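Long-range contact in fumarase E (PDB 3C8G), which probably adds water to fumarate to form malate, as a homodimeric member of the MtlR/FumE family related to the mannitol operon repressor: residues 34-45 with 67-77. Sequence-based numbering, arbitrary orientation.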
loop_
_atom_site.group_PDB
_atom_site.type_symbol
_atom_site.label_atom_id
_atom_site.label_comp_id
_atom_site.label_asym_id
_atom_site.label_seq_id
_atom_site.Cartn_x
_atom_site.Cartn_y
_atom_site.Cartn_z
ATOM N N LEU B 34 -11.220 8.681 7.735
ATOM C CA LEU B 34 -9.820 8.395 7.457
ATOM C C LEU B 34 -9.174 7.945 8.761
ATOM O O LEU B 34 -8.504 6.906 8.797
ATOM C CB LEU B 34 -9.103 9.649 6.930
ATOM C CG LEU B 34 -7.946 9.643 5.915
ATOM C CD1 LEU B 34 -7.098 10.896 6.095
ATOM C CD2 LEU B 34 -7.080 8.410 6.016
ATOM N N GLN B 35 -9.396 8.707 9.839
ATOM C CA GLN B 35 -8.817 8.316 11.120
ATOM C C GLN B 35 -9.380 7.011 11.679
ATOM O O GLN B 35 -8.621 6.208 12.225
ATOM C CB GLN B 35 -8.791 9.463 12.150
ATOM C CG GLN B 35 -7.307 10.017 12.455
ATOM C CD GLN B 35 -6.482 10.391 11.180
ATOM O OE1 GLN B 35 -5.513 9.704 10.828
ATOM N NE2 GLN B 35 -6.893 11.466 10.488
ATOM N N GLY B 36 -10.687 6.788 11.502
ATOM C CA GLY B 36 -11.282 5.493 11.803
ATOM C C GLY B 36 -10.577 4.354 11.079
ATOM O O GLY B 36 -10.240 3.333 11.682
ATOM N N ILE B 37 -10.349 4.543 9.782
ATOM C CA ILE B 37 -9.673 3.566 8.940
ATOM C C ILE B 37 -8.223 3.379 9.424
ATOM O O ILE B 37 -7.728 2.249 9.532
ATOM C CB ILE B 37 -9.722 4.013 7.444
ATOM C CG1 ILE B 37 -11.131 3.820 6.856
ATOM C CG2 ILE B 37 -8.690 3.288 6.607
ATOM C CD1 ILE B 37 -11.533 2.336 6.600
ATOM N N ARG B 38 -7.565 4.496 9.744
ATOM C CA ARG B 38 -6.154 4.492 10.113
ATOM C C ARG B 38 -5.872 3.827 11.458
ATOM O O ARG B 38 -4.800 3.285 11.638
ATOM C CB ARG B 38 -5.566 5.912 10.078
ATOM C CG ARG B 38 -5.025 6.357 8.702
ATOM C CD ARG B 38 -4.537 7.833 8.730
ATOM N NE ARG B 38 -3.079 8.031 8.758
ATOM C CZ ARG B 38 -2.166 7.221 8.205
ATOM N NH1 ARG B 38 -0.875 7.528 8.279
ATOM N NH2 ARG B 38 -2.526 6.116 7.565
ATOM N N GLN B 39 -6.818 3.880 12.401
ATOM C CA GLN B 39 -6.671 3.170 13.680
ATOM C C GLN B 39 -6.791 1.661 13.437
ATOM O O GLN B 39 -6.149 0.876 14.128
ATOM C CB GLN B 39 -7.678 3.640 14.764
ATOM C CG GLN B 39 -8.329 5.011 14.500
ATOM C CD GLN B 39 -8.404 5.964 15.717
ATOM O OE1 GLN B 39 -9.243 5.801 16.613
ATOM N NE2 GLN B 39 -7.551 6.993 15.713
ATOM N N PHE B 40 -7.582 1.272 12.441
ATOM C CA PHE B 40 -7.793 -0.127 12.087
ATOM C C PHE B 40 -6.572 -0.765 11.446
ATOM O O PHE B 40 -6.261 -1.903 11.725
ATOM C CB PHE B 40 -8.989 -0.249 11.140
ATOM C CG PHE B 40 -9.318 -1.668 10.731
ATOM C CD1 PHE B 40 -8.784 -2.212 9.566
ATOM C CD2 PHE B 40 -10.187 -2.445 11.497
ATOM C CE1 PHE B 40 -9.095 -3.520 9.188
ATOM C CE2 PHE B 40 -10.504 -3.758 11.136
ATOM C CZ PHE B 40 -9.968 -4.294 9.987
ATOM N N LEU B 41 -5.890 -0.027 10.586
ATOM C CA LEU B 41 -4.759 -0.560 9.810
ATOM C C LEU B 41 -3.737 -1.473 10.546
ATOM O O LEU B 41 -3.342 -2.497 9.994
ATOM C CB LEU B 41 -4.055 0.584 9.057
ATOM C CG LEU B 41 -4.282 0.970 7.573
ATOM C CD1 LEU B 41 -5.530 0.407 6.864
ATOM C CD2 LEU B 41 -4.209 2.497 7.429
ATOM N N PRO B 42 -3.301 -1.106 11.780
ATOM C CA PRO B 42 -2.434 -2.011 12.572
ATOM C C PRO B 42 -2.928 -3.449 12.653
ATOM O O PRO B 42 -2.114 -4.375 12.690
ATOM C CB PRO B 42 -2.458 -1.393 13.972
ATOM C CG PRO B 42 -2.723 0.067 13.726
ATOM C CD PRO B 42 -3.546 0.172 12.481
ATOM N N SER B 43 -4.251 -3.607 12.687
ATOM C CA SER B 43 -4.937 -4.909 12.725
ATOM C C SER B 43 -4.496 -5.839 11.629
ATOM O O SER B 43 -4.615 -7.053 11.770
ATOM C CB SER B 43 -6.433 -4.724 12.535
ATOM O OG SER B 43 -7.068 -4.741 13.770
ATOM N N LEU B 44 -4.039 -5.268 10.520
ATOM C CA LEU B 44 -3.703 -6.066 9.361
ATOM C C LEU B 44 -2.307 -6.609 9.477
ATOM O O LEU B 44 -1.885 -7.425 8.674
ATOM C CB LEU B 44 -3.754 -5.207 8.110
ATOM C CG LEU B 44 -5.057 -4.497 7.855
ATOM C CD1 LEU B 44 -4.751 -3.314 6.946
ATOM C CD2 LEU B 44 -6.052 -5.476 7.242
ATOM N N PHE B 45 -1.578 -6.121 10.464
ATOM C CA PHE B 45 -0.158 -6.352 10.517
ATOM C C PHE B 45 0.268 -7.046 11.808
ATOM O O PHE B 45 -0.394 -6.944 12.844
ATOM C CB PHE B 45 0.568 -5.022 10.341
ATOM C CG PHE B 45 0.252 -4.311 9.042
ATOM C CD1 PHE B 45 0.349 -4.975 7.812
ATOM C CD2 PHE B 45 -0.093 -2.961 9.037
ATOM C CE1 PHE B 45 0.084 -4.304 6.602
ATOM C CE2 PHE B 45 -0.347 -2.294 7.829
ATOM C CZ PHE B 45 -0.252 -2.977 6.617
ATOM N N LEU B 67 -0.078 5.080 2.883
ATOM C CA LEU B 67 -1.412 4.684 3.319
ATOM C C LEU B 67 -2.160 5.797 4.100
ATOM O O LEU B 67 -3.172 5.531 4.741
ATOM C CB LEU B 67 -1.315 3.400 4.138
ATOM C CG LEU B 67 -1.030 2.101 3.388
ATOM C CD1 LEU B 67 -0.312 1.145 4.314
ATOM C CD2 LEU B 67 -2.312 1.471 2.853
ATOM N N ASP B 68 -1.655 7.033 4.042
ATOM C CA ASP B 68 -2.361 8.199 4.597
ATOM C C ASP B 68 -3.252 8.771 3.471
ATOM O O ASP B 68 -3.158 9.948 3.100
ATOM C CB ASP B 68 -1.351 9.246 5.121
ATOM C CG ASP B 68 -1.936 10.174 6.208
ATOM O OD1 ASP B 68 -3.177 10.178 6.452
ATOM O OD2 ASP B 68 -1.126 10.916 6.824
ATOM N N ASP B 69 -4.088 7.902 2.915
ATOM C CA ASP B 69 -4.997 8.242 1.830
ATOM C C ASP B 69 -6.170 7.263 1.928
ATOM O O ASP B 69 -5.993 6.063 1.728
ATOM C CB ASP B 69 -4.263 8.098 0.500
ATOM C CG ASP B 69 -5.148 8.361 -0.718
ATOM O OD1 ASP B 69 -4.937 9.399 -1.380
ATOM O OD2 ASP B 69 -6.021 7.529 -1.055
ATOM N N ILE B 70 -7.362 7.762 2.244
ATOM C CA ILE B 70 -8.498 6.868 2.478
ATOM C C ILE B 70 -8.729 5.841 1.372
ATOM O O ILE B 70 -9.097 4.720 1.643
ATOM C CB ILE B 70 -9.812 7.629 2.858
ATOM C CG1 ILE B 70 -10.723 6.720 3.680
ATOM C CG2 ILE B 70 -10.521 8.200 1.634
ATOM C CD1 ILE B 70 -11.741 7.486 4.542
ATOM N N ASP B 71 -8.483 6.208 0.127
ATOM C CA ASP B 71 -8.755 5.287 -0.978
ATOM C C ASP B 71 -7.819 4.069 -0.915
ATOM O O ASP B 71 -8.306 2.925 -0.837
ATOM C CB ASP B 71 -8.682 5.997 -2.338
ATOM C CG ASP B 71 -9.544 7.271 -2.404
ATOM O OD1 ASP B 71 -10.626 7.339 -1.765
ATOM O OD2 ASP B 71 -9.129 8.216 -3.127
ATOM N N VAL B 72 -6.497 4.305 -0.916
ATOM C CA VAL B 72 -5.522 3.205 -0.931
ATOM C C VAL B 72 -5.636 2.383 0.348
ATOM O O VAL B 72 -5.602 1.142 0.305
ATOM C CB VAL B 72 -4.038 3.621 -1.258
ATOM C CG1 VAL B 72 -3.972 4.922 -2.057
ATOM C CG2 VAL B 72 -3.193 3.713 -0.015
ATOM N N ALA B 73 -5.825 3.062 1.476
ATOM C CA ALA B 73 -6.165 2.371 2.731
ATOM C C ALA B 73 -7.393 1.427 2.634
ATOM O O ALA B 73 -7.360 0.302 3.148
ATOM C CB ALA B 73 -6.365 3.366 3.826
ATOM N N LEU B 74 -8.474 1.893 2.002
ATOM C CA LEU B 74 -9.692 1.090 1.868
ATOM C C LEU B 74 -9.400 -0.095 0.981
ATOM O O LEU B 74 -9.630 -1.248 1.354
ATOM C CB LEU B 74 -10.831 1.886 1.243
ATOM C CG LEU B 74 -11.770 2.646 2.149
ATOM C CD1 LEU B 74 -12.665 3.522 1.270
ATOM C CD2 LEU B 74 -12.577 1.680 3.013
ATOM N N ARG B 75 -8.880 0.203 -0.194
ATOM C CA ARG B 75 -8.494 -0.843 -1.108
ATOM C C ARG B 75 -7.599 -1.891 -0.431
ATOM O O ARG B 75 -7.812 -3.088 -0.638
ATOM C CB ARG B 75 -7.873 -0.243 -2.356
ATOM C CG ARG B 75 -8.948 0.378 -3.213
ATOM C CD ARG B 75 -8.408 0.942 -4.479
ATOM N NE ARG B 75 -8.278 2.392 -4.406
ATOM C CZ ARG B 75 -8.487 3.205 -5.438
ATOM N NH1 ARG B 75 -8.865 2.709 -6.610
ATOM N NH2 ARG B 75 -8.328 4.505 -5.301
ATOM N N LEU B 76 -6.662 -1.460 0.424
ATOM C CA LEU B 76 -5.783 -2.420 1.118
ATOM C C LEU B 76 -6.607 -3.375 1.987
ATOM O O LEU B 76 -6.467 -4.589 1.883
ATOM C CB LEU B 76 -4.698 -1.716 1.952
ATOM C CG LEU B 76 -3.259 -2.252 1.970
ATOM C CD1 LEU B 76 -2.672 -2.185 3.359
ATOM C CD2 LEU B 76 -3.130 -3.647 1.468
ATOM N N ILE B 77 -7.479 -2.821 2.821
ATOM C CA ILE B 77 -8.297 -3.618 3.717
ATOM C C ILE B 77 -9.189 -4.579 2.933
ATOM O O ILE B 77 -9.335 -5.759 3.319
ATOM C CB ILE B 77 -9.177 -2.748 4.616
ATOM C CG1 ILE B 77 -8.339 -1.676 5.344
ATOM C CG2 ILE B 77 -10.019 -3.637 5.571
ATOM C CD1 ILE B 77 -9.163 -0.712 6.182
#
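Knobs-into-holes packing joins two helices of the all-helical mannitol repressor fold: Ile37, on the segment 34-45, enters the hole formed by Ile70, Ala73, Leu74 and Ile77 of 67-77. The axes of 34-40 and 70-77 run in broadly the same sense, inclined by 43° and 10.1 Å apart at closest approach. The two branches of Ile37 divide the work. CG2 lies anti to the backbone N and meets Ala73 CB at 3.6 Å, whereas CD1, at the end of the other branch, touches Leu74 CD2 and Ile77 CD1.

Ile77 in turn meets several side chains of 34-45: its CD1 comes within 3.7 Å of Phe40 CD1, and its CG1 meets Leu41 CD1, with the side chains of Leu41 and Ile77 nearly perpendicular. The 3-10 turn 41-44 extends the apolar seam, Leu44 CD1 meeting both Leu76 and Ile77, and Phe45 CZ approaching Leu76 CD1. Leu74 also packs on Ile91 and Thr92 of helix 85-103, while Leu76 also touches an aromatic side chain of the partner chain.

At the start of helix 70-77, Asp69 serves as N-cap, its OD2 accepting from Val72 N (3.3 Å). One residue before the cap, Asp68 meets Arg38, which is bent at chi3 (104°) and stacks its guanidinium on the carboxylate with the planes 16° apart. This salt bridge is therefore electrostatic, without an N-H directed at the acid, whose OD2 accepts from Ser64 N instead; Asp68 OD1 sits over the guanidinium face, 3.2 Å from Arg38 NE.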